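Local coordinates for protein pyridoxamine 5'-phosphate oxidase (Burkholderia, PDB 4HMW) that catalyses several FMN-dependent oxidations by molecular oxygen in the terminal steps of phenazine antibiotic biosynthesis, at residues 109-114 with 183-188; 25-30 with 199-204. All blocks are in the same frame, centred on the assembly; numbering follows the deposited sequence.

From the N terminus, the chain first lays down the proline-rich loop 25-30, which leads into helix 30-43. It then builds most of the sheet, with residues 109-114 on one of its strands, passes through three helices and returns for the C-terminal strands. There 183-188 pairs with 109-114, closing the loop of contact 1; after a ten-residue gap, 199-204 meets 25-30, closing the much wider loop of contact 2 that encloses the first. Strands 184-189 and 197-204 are sheet neighbours, and the backbone pairs Met-185 with Tyr-201 and Phe-187 with Leu-199 join the two contacts directly. Together they tie the N-terminal segment, the C-terminal strands and the flavin-binding sheet.

Contact 1 of 2, residues 109-114 with 183-188; sequences QQIMIS and HEMEFW. With FMN (flavin mononucleotide), chain C.
Gln-110 and Trp-188 meet beside the flavin cofactor. The amide NE2 of Gln-110 lies over one face of the Trp-188 indole, 3.4 Å from CD2, with amide and ring planes 81° apart. That same NE2 gives a nearly straight hydrogen bond (171°) to FMN O2', 2.9 Å away. The position of Gln-110 CG, between backbone N and carbonyl carbon (chi1 55°), brings the chain against Trp-188 CB, while the far rim of the indole touches one of the flavin's two ring methyls, Trp-188 CH2 to FMN C8M at 3.4 Å. Gln-110 OE1 accepts from Val-67 N of the second subunit, so both ends of the amide are fixed.

Behind these side chains, an antiparallel ladder joins the flavin-binding sheet of the pyridoxamine 5'-phosphate oxidase family to its C-terminal dimerisation region, with FMN between the subunits. Gln-110, Met-112 and Ser-114 pair with Trp-188, Glu-186 and Glu-184 as hydrogen-bonded pairs. A classic beta bulge ends the run, where Ser-114 O accepts from both His-183 N and Glu-184 N, the latter at 3.2 Å. On the other face, Ile-111 CG2 sits against Met-185 CE (3.9 Å) and over the rim of the Phe-187 ring, packing beneath helix 30-43.

Two carboxylates are paired outside the ladder: Glu-186 with Arg-198, an FMN-binding residue, and Glu-184 with Arg-87 of the second subunit. The face carrying Gln-110, Glu-184, Glu-186 and Trp-188 thus meets both cofactor and second subunit, with the Gln-110 amide holding the ribityl chain and Trp-188 bordering the dimethylbenzene end of the flavin.

Contact 2 of 2, residues 25-30 with 199-204; sequences DPPSEP and LRYERD
The proline-rich loop leading into helix 30-43 packs on strand 197-204, in the C-terminal region, with the Tyr-201 ring as the centrepiece. Pro-30 lies over one face of that ring: its CB stands 3.6 Å from the ring centroid and only 14° off the normal, a CH-pi contact placed over the centre. CD of the same proline reaches toward the rim, 3.7 Å from Tyr-201 CD2. With CG anti to its carbonyl carbon (chi1 -79°), Tyr-201 reaches from the strand into the bend of the loop, where its hydroxyl meets the backbone. There OH donates a hydrogen bond to Pro-27 O, 2.7 Å away; the donor is tilted 16° from the carbonyl plane, and the oxygen sits at the edge of the phenol ring. Pro-26 CB and Pro-27 CD each come to 3.3 Å from Tyr-201 OH, so proline carbons pack against the hydroxyl. Farther back along the strand, Leu-199 CD1 meets Pro-26 CG at 3.9 Å. The ring is thereby held through both its face and its hydroxyl, while the loop bends around it.

Strand 207-212 flanks the contact: Trp-208 touches both Pro-30 and Tyr-201, and Thr-210 touches Pro-26 and Tyr-201. Thr-32 and Arg-36 of helix 30-43 touch Pro-27, and Leu-33 packs on Leu-199, so the helix start and the loop before it both lie against strand 197-204.

Contact 1 of 2, residues 109-114 with 183-188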
loop_
_atom_site.group_PDB
_atom_site.type_symbol
_atom_site.label_atom_id
_atom_site.label_comp_id
_atom_site.label_asym_id
_atom_site.label_seq_id
_atom_site.Cartn_x
_atom_site.Cartn_y
_atom_site.Cartn_z
ATOM N N GLN B 109 -13.139 3.390 -1.865
ATOM C CA GLN B 109 -13.106 2.158 -1.065
ATOM C C GLN B 109 -11.687 1.669 -0.850
ATOM O O GLN B 109 -10.833 1.756 -1.728
ATOM C CB GLN B 109 -13.927 1.017 -1.744
ATOM C CG GLN B 109 -15.421 1.245 -1.714
ATOM C CD GLN B 109 -16.146 0.248 -2.604
ATOM O OE1 GLN B 109 -15.928 0.183 -3.816
ATOM N NE2 GLN B 109 -17.037 -0.518 -2.015
ATOM N N GLN B 110 -11.435 1.165 0.340
ATOM C CA GLN B 110 -10.173 0.475 0.573
ATOM C C GLN B 110 -10.470 -0.873 1.255
ATOM O O GLN B 110 -11.480 -1.045 1.925
ATOM C CB GLN B 110 -9.117 1.320 1.324
ATOM C CG GLN B 110 -9.521 1.850 2.566
ATOM C CD GLN B 110 -8.470 2.721 3.316
ATOM O OE1 GLN B 110 -7.261 2.475 3.318
ATOM N NE2 GLN B 110 -8.979 3.721 4.009
ATOM N N ILE B 111 -9.589 -1.839 1.012
ATOM C CA ILE B 111 -9.672 -3.117 1.683
ATOM C C ILE B 111 -8.304 -3.487 2.183
ATOM O O ILE B 111 -7.334 -3.490 1.436
ATOM C CB ILE B 111 -10.174 -4.259 0.760
ATOM C CG1 ILE B 111 -11.472 -3.861 0.048
ATOM C CG2 ILE B 111 -10.384 -5.521 1.581
ATOM C CD1 ILE B 111 -11.974 -4.949 -0.959
ATOM N N MET B 112 -8.227 -3.805 3.460
ATOM C CA MET B 112 -6.973 -4.212 4.095
ATOM C C MET B 112 -7.060 -5.690 4.391
ATOM O O MET B 112 -8.046 -6.132 4.968
ATOM C CB MET B 112 -6.776 -3.502 5.412
ATOM C CG MET B 112 -5.501 -3.915 6.103
ATOM S SD MET B 112 -5.363 -3.466 7.834
ATOM C CE MET B 112 -6.369 -4.769 8.565
ATOM N N ILE B 113 -6.031 -6.440 3.996
ATOM C CA ILE B 113 -5.977 -7.891 4.187
ATOM C C ILE B 113 -4.700 -8.175 4.932
ATOM O O ILE B 113 -3.616 -7.997 4.398
ATOM C CB ILE B 113 -5.969 -8.608 2.822
ATOM C CG1 ILE B 113 -7.146 -8.108 1.973
ATOM C CG2 ILE B 113 -6.028 -10.137 2.945
ATOM C CD1 ILE B 113 -7.014 -8.370 0.482
ATOM N N SER B 114 -4.797 -8.567 6.189
ATOM C CA SER B 114 -3.601 -8.880 6.962
ATOM C C SER B 114 -3.596 -10.348 7.310
ATOM O O SER B 114 -4.599 -10.885 7.771
ATOM C CB SER B 114 -3.540 -8.035 8.222
ATOM O OG SER B 114 -3.193 -6.707 7.903
ATOM N N HIS B 183 -6.034 -13.246 8.594
ATOM C CA HIS B 183 -6.610 -13.354 9.944
ATOM C C HIS B 183 -7.366 -12.085 10.324
ATOM O O HIS B 183 -7.986 -12.030 11.394
ATOM C CB HIS B 183 -5.530 -13.630 11.002
ATOM C CG HIS B 183 -4.529 -12.537 11.140
ATOM N ND1 HIS B 183 -3.299 -12.592 10.532
ATOM C CD2 HIS B 183 -4.574 -11.353 11.801
ATOM C CE1 HIS B 183 -2.631 -11.483 10.800
ATOM N NE2 HIS B 183 -3.384 -10.714 11.565
ATOM N N GLU B 184 -7.294 -11.063 9.466
ATOM C CA GLU B 184 -7.967 -9.793 9.749
ATOM C C GLU B 184 -8.205 -9.111 8.420
ATOM O O GLU B 184 -7.333 -9.112 7.575
ATOM C CB GLU B 184 -7.123 -8.890 10.669
ATOM C CG GLU B 184 -7.793 -7.556 10.983
ATOM C CD GLU B 184 -6.941 -6.650 11.882
ATOM O OE1 GLU B 184 -7.455 -5.592 12.306
ATOM O OE2 GLU B 184 -5.763 -6.991 12.190
ATOM N N MET B 185 -9.398 -8.556 8.221
ATOM C CA MET B 185 -9.672 -7.689 7.076
ATOM C C MET B 185 -10.470 -6.472 7.482
ATOM O O MET B 185 -11.256 -6.534 8.381
ATOM C CB MET B 185 -10.458 -8.439 6.008
ATOM C CG MET B 185 -9.644 -9.532 5.412
ATOM S SD MET B 185 -10.399 -10.413 4.066
ATOM C CE MET B 185 -10.948 -9.145 3.029
ATOM N N GLU B 186 -10.250 -5.353 6.808
ATOM C CA GLU B 186 -11.120 -4.203 7.002
ATOM C C GLU B 186 -11.611 -3.726 5.682
ATOM O O GLU B 186 -10.844 -3.672 4.674
ATOM C CB GLU B 186 -10.434 -2.996 7.684
ATOM C CG GLU B 186 -11.491 -1.852 7.913
ATOM C CD GLU B 186 -10.954 -0.446 8.267
ATOM O OE1 GLU B 186 -9.797 -0.310 8.779
ATOM O OE2 GLU B 186 -11.731 0.535 8.058
ATOM N N PHE B 187 -12.893 -3.377 5.681
ATOM C CA PHE B 187 -13.566 -2.813 4.520
ATOM C C PHE B 187 -13.923 -1.389 4.879
ATOM O O PHE B 187 -14.585 -1.153 5.890
ATOM C CB PHE B 187 -14.806 -3.626 4.242
ATOM C CG PHE B 187 -14.506 -5.027 3.777
ATOM C CD1 PHE B 187 -14.245 -6.018 4.709
ATOM C CD2 PHE B 187 -14.483 -5.349 2.438
ATOM C CE1 PHE B 187 -13.937 -7.284 4.326
ATOM C CE2 PHE B 187 -14.196 -6.644 2.044
ATOM C CZ PHE B 187 -13.918 -7.616 3.002
ATOM N N TRP B 188 -13.483 -0.443 4.063
ATOM C CA TRP B 188 -13.693 1.000 4.307
ATOM C C TRP B 188 -14.352 1.661 3.110
ATOM O O TRP B 188 -13.910 1.473 1.990
ATOM C CB TRP B 188 -12.334 1.634 4.533
ATOM C CG TRP B 188 -12.259 3.109 4.900
ATOM C CD1 TRP B 188 -12.067 3.616 6.142
ATOM C CD2 TRP B 188 -12.323 4.242 4.024
ATOM N NE1 TRP B 188 -11.985 4.980 6.116
ATOM C CE2 TRP B 188 -12.109 5.400 4.825
ATOM C CE3 TRP B 188 -12.463 4.397 2.647
ATOM C CZ2 TRP B 188 -12.101 6.682 4.298
ATOM C CZ3 TRP B 188 -12.427 5.681 2.125
ATOM C CH2 TRP B 188 -12.248 6.802 2.948
HETATM N N1 FMN C . -6.406 8.802 8.126
HETATM C C2 FMN C . -5.608 9.598 8.903
HETATM O O2 FMN C . -5.525 9.406 10.102
HETATM N N3 FMN C . -4.857 10.584 8.323
HETATM C C4 FMN C . -4.945 10.828 6.974
HETATM O O4 FMN C . -4.249 11.740 6.484
HETATM C C4A FMN C . -5.775 10.042 6.183
HETATM N N5 FMN C . -5.903 10.292 4.827
HETATM C C5A FMN C . -6.720 9.450 4.067
HETATM C C6 FMN C . -6.822 9.676 2.712
HETATM C C7 FMN C . -7.596 8.849 1.923
HETATM C C7M FMN C . -7.674 9.136 0.465
HETATM C C8 FMN C . -8.312 7.807 2.501
HETATM C C8M FMN C . -9.141 6.888 1.666
HETATM C C9 FMN C . -8.211 7.576 3.860
HETATM C C9A FMN C . -7.450 8.421 4.658
HETATM N N10 FMN C . -7.344 8.223 6.060
HETATM C C10 FMN C . -6.512 9.036 6.788
HETATM C "C1'" FMN C . -8.068 7.159 6.803
HETATM C "C2'" FMN C . -7.206 5.904 6.957
HETATM O "O2'" FMN C . -7.123 5.168 5.728
HETATM C "C3'" FMN C . -7.728 4.971 8.051
HETATM O "O3'" FMN C . -9.063 4.633 7.738
HETATM C "C4'" FMN C . -7.613 5.609 9.448
HETATM O "O4'" FMN C . -6.493 6.474 9.483
HETATM C "C5'" FMN C . -7.597 4.559 10.548
HETATM O "O5'" FMN C . -6.557 3.630 10.322
HETATM P P FMN C . -6.086 2.620 11.465
HETATM O O1P FMN C . -5.297 3.407 12.495
HETATM O O2P FMN C . -7.345 2.012 12.101
HETATM O O3P FMN C . -5.202 1.638 10.775
#

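Contact 2 of 2, residues 25-30 with 199-204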
loop_
_atom_site.group_PDB
_atom_site.type_symbol
_atom_site.label_atom_id
_atom_site.label_comp_id
_atom_site.label_asym_id
_atom_site.label_seq_id
_atom_site.Cartn_x
_atom_site.Cartn_y
_atom_site.Cartn_z
ATOM N N ASP B 25 -25.053 -5.669 7.971
ATOM C CA ASP B 25 -25.348 -7.101 8.001
ATOM C C ASP B 25 -24.257 -7.925 7.295
ATOM O O ASP B 25 -24.422 -8.383 6.180
ATOM C CB ASP B 25 -26.719 -7.297 7.369
ATOM C CG ASP B 25 -27.262 -8.686 7.561
ATOM O OD1 ASP B 25 -26.801 -9.399 8.496
ATOM O OD2 ASP B 25 -28.156 -9.050 6.760
ATOM N N PRO B 26 -23.130 -8.131 7.966
ATOM C CA PRO B 26 -21.958 -8.704 7.286
ATOM C C PRO B 26 -22.076 -10.185 6.917
ATOM O O PRO B 26 -22.630 -10.931 7.692
ATOM C CB PRO B 26 -20.862 -8.541 8.332
ATOM C CG PRO B 26 -21.364 -7.489 9.257
ATOM C CD PRO B 26 -22.804 -7.664 9.326
ATOM N N PRO B 27 -21.546 -10.598 5.755
ATOM C CA PRO B 27 -21.417 -12.031 5.463
ATOM C C PRO B 27 -20.565 -12.727 6.525
ATOM O O PRO B 27 -19.697 -12.101 7.132
ATOM C CB PRO B 27 -20.684 -12.057 4.120
ATOM C CG PRO B 27 -20.853 -10.732 3.540
ATOM C CD PRO B 27 -21.068 -9.753 4.646
ATOM N N SER B 28 -20.771 -14.017 6.740
ATOM C CA SER B 28 -20.026 -14.721 7.776
ATOM C C SER B 28 -18.527 -14.799 7.487
ATOM O O SER B 28 -17.732 -14.870 8.405
ATOM C CB SER B 28 -20.580 -16.131 7.973
ATOM O OG SER B 28 -20.592 -16.844 6.752
ATOM N N GLU B 29 -18.153 -14.804 6.213
ATOM C CA GLU B 29 -16.738 -14.887 5.807
ATOM C C GLU B 29 -16.337 -13.640 5.036
ATOM O O GLU B 29 -17.032 -13.232 4.124
ATOM C CB GLU B 29 -16.510 -16.101 4.886
ATOM C CG GLU B 29 -16.831 -17.432 5.495
ATOM C CD GLU B 29 -15.627 -18.102 6.100
ATOM O OE1 GLU B 29 -14.525 -17.502 6.059
ATOM O OE2 GLU B 29 -15.771 -19.241 6.612
ATOM N N PRO B 30 -15.204 -13.045 5.371
ATOM C CA PRO B 30 -14.844 -11.787 4.686
ATOM C C PRO B 30 -14.496 -11.983 3.192
ATOM O O PRO B 30 -14.710 -11.093 2.370
ATOM C CB PRO B 30 -13.669 -11.263 5.500
ATOM C CG PRO B 30 -13.082 -12.483 6.160
ATOM C CD PRO B 30 -14.250 -13.390 6.446
ATOM N N LEU B 199 -15.748 -1.548 8.488
ATOM C CA LEU B 199 -16.132 -2.862 8.969
ATOM C C LEU B 199 -14.892 -3.707 9.097
ATOM O O LEU B 199 -14.207 -4.010 8.104
ATOM C CB LEU B 199 -17.099 -3.521 7.962
ATOM C CG LEU B 199 -17.584 -4.927 8.335
ATOM C CD1 LEU B 199 -18.482 -4.922 9.575
ATOM C CD2 LEU B 199 -18.334 -5.525 7.137
ATOM N N ARG B 200 -14.607 -4.110 10.318
ATOM C CA ARG B 200 -13.459 -4.955 10.624
ATOM C C ARG B 200 -13.871 -6.396 10.892
ATOM O O ARG B 200 -14.803 -6.639 11.642
ATOM C CB ARG B 200 -12.704 -4.403 11.844
ATOM C CG ARG B 200 -11.659 -5.369 12.382
ATOM C CD ARG B 200 -11.010 -4.898 13.674
ATOM N NE ARG B 200 -10.212 -3.701 13.549
ATOM C CZ ARG B 200 -9.898 -2.901 14.579
ATOM N NH1 ARG B 200 -10.372 -3.155 15.804
ATOM N NH2 ARG B 200 -9.136 -1.820 14.386
ATOM N N TYR B 201 -13.202 -7.323 10.210
ATOM C CA TYR B 201 -13.290 -8.760 10.480
ATOM C C TYR B 201 -12.026 -9.244 11.172
ATOM O O TYR B 201 -10.922 -8.968 10.707
ATOM C CB TYR B 201 -13.366 -9.567 9.206
ATOM C CG TYR B 201 -14.717 -9.626 8.515
ATOM C CD1 TYR B 201 -15.168 -8.563 7.732
ATOM C CD2 TYR B 201 -15.534 -10.753 8.625
ATOM C CE1 TYR B 201 -16.385 -8.627 7.074
ATOM C CE2 TYR B 201 -16.762 -10.818 7.986
ATOM C CZ TYR B 201 -17.176 -9.743 7.205
ATOM O OH TYR B 201 -18.357 -9.781 6.527
ATOM N N GLU B 202 -12.182 -10.000 12.250
ATOM C CA GLU B 202 -11.026 -10.609 12.920
ATOM C C GLU B 202 -11.287 -12.085 13.138
ATOM O O GLU B 202 -12.372 -12.454 13.557
ATOM C CB GLU B 202 -10.769 -9.977 14.293
ATOM C CG GLU B 202 -10.265 -8.554 14.295
ATOM C CD GLU B 202 -10.274 -7.913 15.705
ATOM O OE1 GLU B 202 -11.381 -7.610 16.219
ATOM O OE2 GLU B 202 -9.172 -7.738 16.311
ATOM N N ARG B 203 -10.275 -12.921 12.916
ATOM C CA ARG B 203 -10.468 -14.351 13.083
ATOM C C ARG B 203 -10.676 -14.647 14.543
ATOM O O ARG B 203 -10.023 -14.073 15.395
ATOM C CB ARG B 203 -9.302 -15.180 12.512
ATOM C CG ARG B 203 -9.722 -16.602 12.169
ATOM C CD ARG B 203 -8.544 -17.404 11.625
ATOM N NE ARG B 203 -8.650 -18.844 11.884
ATOM C CZ ARG B 203 -7.883 -19.769 11.308
ATOM N NH1 ARG B 203 -8.052 -21.051 11.597
ATOM N NH2 ARG B 203 -6.951 -19.421 10.424
ATOM N N ASP B 204 -11.600 -15.564 14.798
ATOM C CA ASP B 204 -11.990 -15.960 16.141
ATOM C C ASP B 204 -12.177 -17.486 16.158
ATOM O O ASP B 204 -13.294 -18.002 16.113
ATOM C CB ASP B 204 -13.280 -15.223 16.519
ATOM C CG ASP B 204 -13.803 -15.622 17.870
ATOM O OD1 ASP B 204 -13.008 -16.155 18.680
ATOM O OD2 ASP B 204 -15.018 -15.411 18.110
#